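Local atomic coordinates of GTPase-activating protein GYP1 (Saccharomyces cerevisiae, PDB entry 1FKM), a protein that switches off Ypt/Rab GTPases such as YPT1 and YPT7 by supplying an arginine and a glutamine finger that speed GTP hydrolysis. Residues S208-R213 / F327-C332. Sequence-based numbering, arbitrary orientation.
Sequences SQLVKR and FHVFVC
Leu210 reaches from helix 198-214 to Val329 and Phe330 on helix 324-338, and this one leucine carries the whole contact from its side. The main event is a CH-pi interaction: CD1 of Leu210 sits over one face of the Phe330 ring, 4.1 Å from the ring centroid and 28° off the normal. The offset runs toward the CD1-CE1 side of the ring, and CD2 of Leu210 follows more loosely, 4.1 Å from CE1 of Phe330. With CG anti to the carbonyl carbon (chi1 -76°), the Phe330 ring is placed beside the backbone N, and chi2 of -81° then turns its plane. The side chains of Leu210 and Phe330 cross at about a right angle.

The other touch is aliphatic. CG1 of Val329 meets Leu210 CD1 at 3.8 Å, so CD1 of Leu210 lies against both Val329 and Phe330. No hydrogen bond links the two segments; all three touching residues are buried.

Around this spot Val329 also rests on Gln203 of helix 198-214, while Phe330 packs against Trp378 of helix 365-382. The arrangement is apolar helix-helix packing in the all-helical TBC (Rab-GAP) domain, joining two helices far apart in sequence and lying away from the arginine and glutamine fingers.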
loop_
_atom_site.group_PDB
_atom_site.type_symbol
_atom_site.label_atom_id
_atom_site.label_comp_id
_atom_site.label_asym_id
_atom_site.label_seq_id
_atom_site.Cartn_x
_atom_site.Cartn_y
_atom_site.Cartn_z
ATOM N N SER A 208 14.764 11.867 -10.025
ATOM C CA SER A 208 15.722 12.206 -11.068
ATOM C C SER A 208 16.857 13.059 -10.502
ATOM O O SER A 208 18.036 12.820 -10.786
ATOM C CB SER A 208 15.004 12.974 -12.184
ATOM O OG SER A 208 15.884 13.263 -13.248
ATOM N N GLN A 209 16.490 14.059 -9.706
ATOM C CA GLN A 209 17.460 14.967 -9.098
ATOM C C GLN A 209 18.315 14.260 -8.056
ATOM O O GLN A 209 19.514 14.524 -7.936
ATOM C CB GLN A 209 16.740 16.149 -8.445
ATOM C CG GLN A 209 16.066 17.107 -9.423
ATOM C CD GLN A 209 17.060 17.905 -10.249
ATOM O OE1 GLN A 209 17.767 17.358 -11.096
ATOM N NE2 GLN A 209 17.123 19.209 -10.000
ATOM N N LEU A 210 17.691 13.371 -7.295
ATOM C CA LEU A 210 18.392 12.620 -6.263
ATOM C C LEU A 210 19.480 11.757 -6.896
ATOM O O LEU A 210 20.626 11.760 -6.446
ATOM C CB LEU A 210 17.414 11.714 -5.510
ATOM C CG LEU A 210 17.421 11.714 -3.981
ATOM C CD1 LEU A 210 16.598 10.522 -3.492
ATOM C CD2 LEU A 210 18.848 11.636 -3.443
ATOM N N VAL A 211 19.115 11.019 -7.939
ATOM C CA VAL A 211 20.060 10.140 -8.619
ATOM C C VAL A 211 21.177 10.924 -9.293
ATOM O O VAL A 211 22.325 10.477 -9.333
ATOM C CB VAL A 211 19.340 9.249 -9.651
ATOM C CG1 VAL A 211 20.345 8.358 -10.370
ATOM C CG2 VAL A 211 18.296 8.399 -8.942
ATOM N N LYS A 212 20.847 12.097 -9.819
ATOM C CA LYS A 212 21.851 12.931 -10.461
ATOM C C LYS A 212 22.882 13.309 -9.396
ATOM O O LYS A 212 24.065 13.492 -9.692
ATOM C CB LYS A 212 21.208 14.196 -11.035
ATOM C CG LYS A 212 22.186 15.090 -11.777
ATOM C CD LYS A 212 21.508 16.335 -12.318
ATOM C CE LYS A 212 22.509 17.225 -13.043
ATOM N NZ LYS A 212 21.879 18.469 -13.567
ATOM N N ARG A 213 22.413 13.404 -8.155
ATOM C CA ARG A 213 23.244 13.757 -7.006
ATOM C C ARG A 213 24.166 12.649 -6.500
ATOM O O ARG A 213 25.360 12.872 -6.331
ATOM C CB ARG A 213 22.356 14.205 -5.840
ATOM C CG ARG A 213 22.225 15.706 -5.648
ATOM C CD ARG A 213 21.102 16.015 -4.653
ATOM N NE ARG A 213 21.131 17.393 -4.169
ATOM C CZ ARG A 213 21.990 17.852 -3.265
ATOM N NH1 ARG A 213 22.901 17.044 -2.736
ATOM N NH2 ARG A 213 21.941 19.121 -2.887
ATOM N N PHE A 327 9.791 9.603 1.954
ATOM C CA PHE A 327 10.405 8.310 2.223
ATOM C C PHE A 327 10.384 7.407 0.990
ATOM O O PHE A 327 11.354 6.699 0.711
ATOM C CB PHE A 327 9.694 7.598 3.379
ATOM C CG PHE A 327 10.371 6.329 3.803
ATOM C CD1 PHE A 327 11.691 6.351 4.258
ATOM C CD2 PHE A 327 9.708 5.108 3.726
ATOM C CE1 PHE A 327 12.341 5.169 4.628
ATOM C CE2 PHE A 327 10.346 3.923 4.091
ATOM C CZ PHE A 327 11.668 3.953 4.544
ATOM N N HIS A 328 9.282 7.435 0.244
ATOM C CA HIS A 328 9.168 6.596 -0.939
ATOM C C HIS A 328 10.210 6.944 -1.992
ATOM O O HIS A 328 10.739 6.058 -2.662
ATOM C CB HIS A 328 7.767 6.689 -1.558
ATOM C CG HIS A 328 7.534 5.691 -2.649
ATOM N ND1 HIS A 328 7.638 4.330 -2.444
ATOM C CD2 HIS A 328 7.235 5.850 -3.962
ATOM C CE1 HIS A 328 7.416 3.697 -3.582
ATOM N NE2 HIS A 328 7.171 4.596 -4.519
ATOM N N VAL A 329 10.501 8.231 -2.143
ATOM C CA VAL A 329 11.495 8.661 -3.122
ATOM C C VAL A 329 12.865 8.081 -2.775
ATOM O O VAL A 329 13.605 7.667 -3.659
ATOM C CB VAL A 329 11.599 10.201 -3.192
ATOM C CG1 VAL A 329 12.813 10.612 -4.012
ATOM C CG2 VAL A 329 10.340 10.771 -3.828
ATOM N N PHE A 330 13.205 8.048 -1.490
ATOM C CA PHE A 330 14.492 7.486 -1.094
ATOM C C PHE A 330 14.543 5.974 -1.279
ATOM O O PHE A 330 15.591 5.425 -1.632
ATOM C CB PHE A 330 14.830 7.877 0.346
ATOM C CG PHE A 330 15.298 9.298 0.475
ATOM C CD1 PHE A 330 16.617 9.629 0.176
ATOM C CD2 PHE A 330 14.415 10.315 0.830
ATOM C CE1 PHE A 330 17.051 10.956 0.224
ATOM C CE2 PHE A 330 14.837 11.646 0.885
ATOM C CZ PHE A 330 16.162 11.967 0.580
ATOM N N VAL A 331 13.419 5.298 -1.043
ATOM C CA VAL A 331 13.360 3.853 -1.240
ATOM C C VAL A 331 13.556 3.577 -2.737
ATOM O O VAL A 331 14.260 2.639 -3.119
ATOM C CB VAL A 331 11.996 3.273 -0.786
ATOM C CG1 VAL A 331 11.875 1.809 -1.198
ATOM C CG2 VAL A 331 11.859 3.398 0.718
ATOM N N CYS A 332 12.931 4.392 -3.584
ATOM C CA CYS A 332 13.063 4.218 -5.029
ATOM C C CYS A 332 14.495 4.467 -5.485
ATOM O O CYS A 332 14.998 3.775 -6.366
ATOM C CB CYS A 332 12.116 5.155 -5.781
ATOM S SG CYS A 332 10.379 4.647 -5.730
#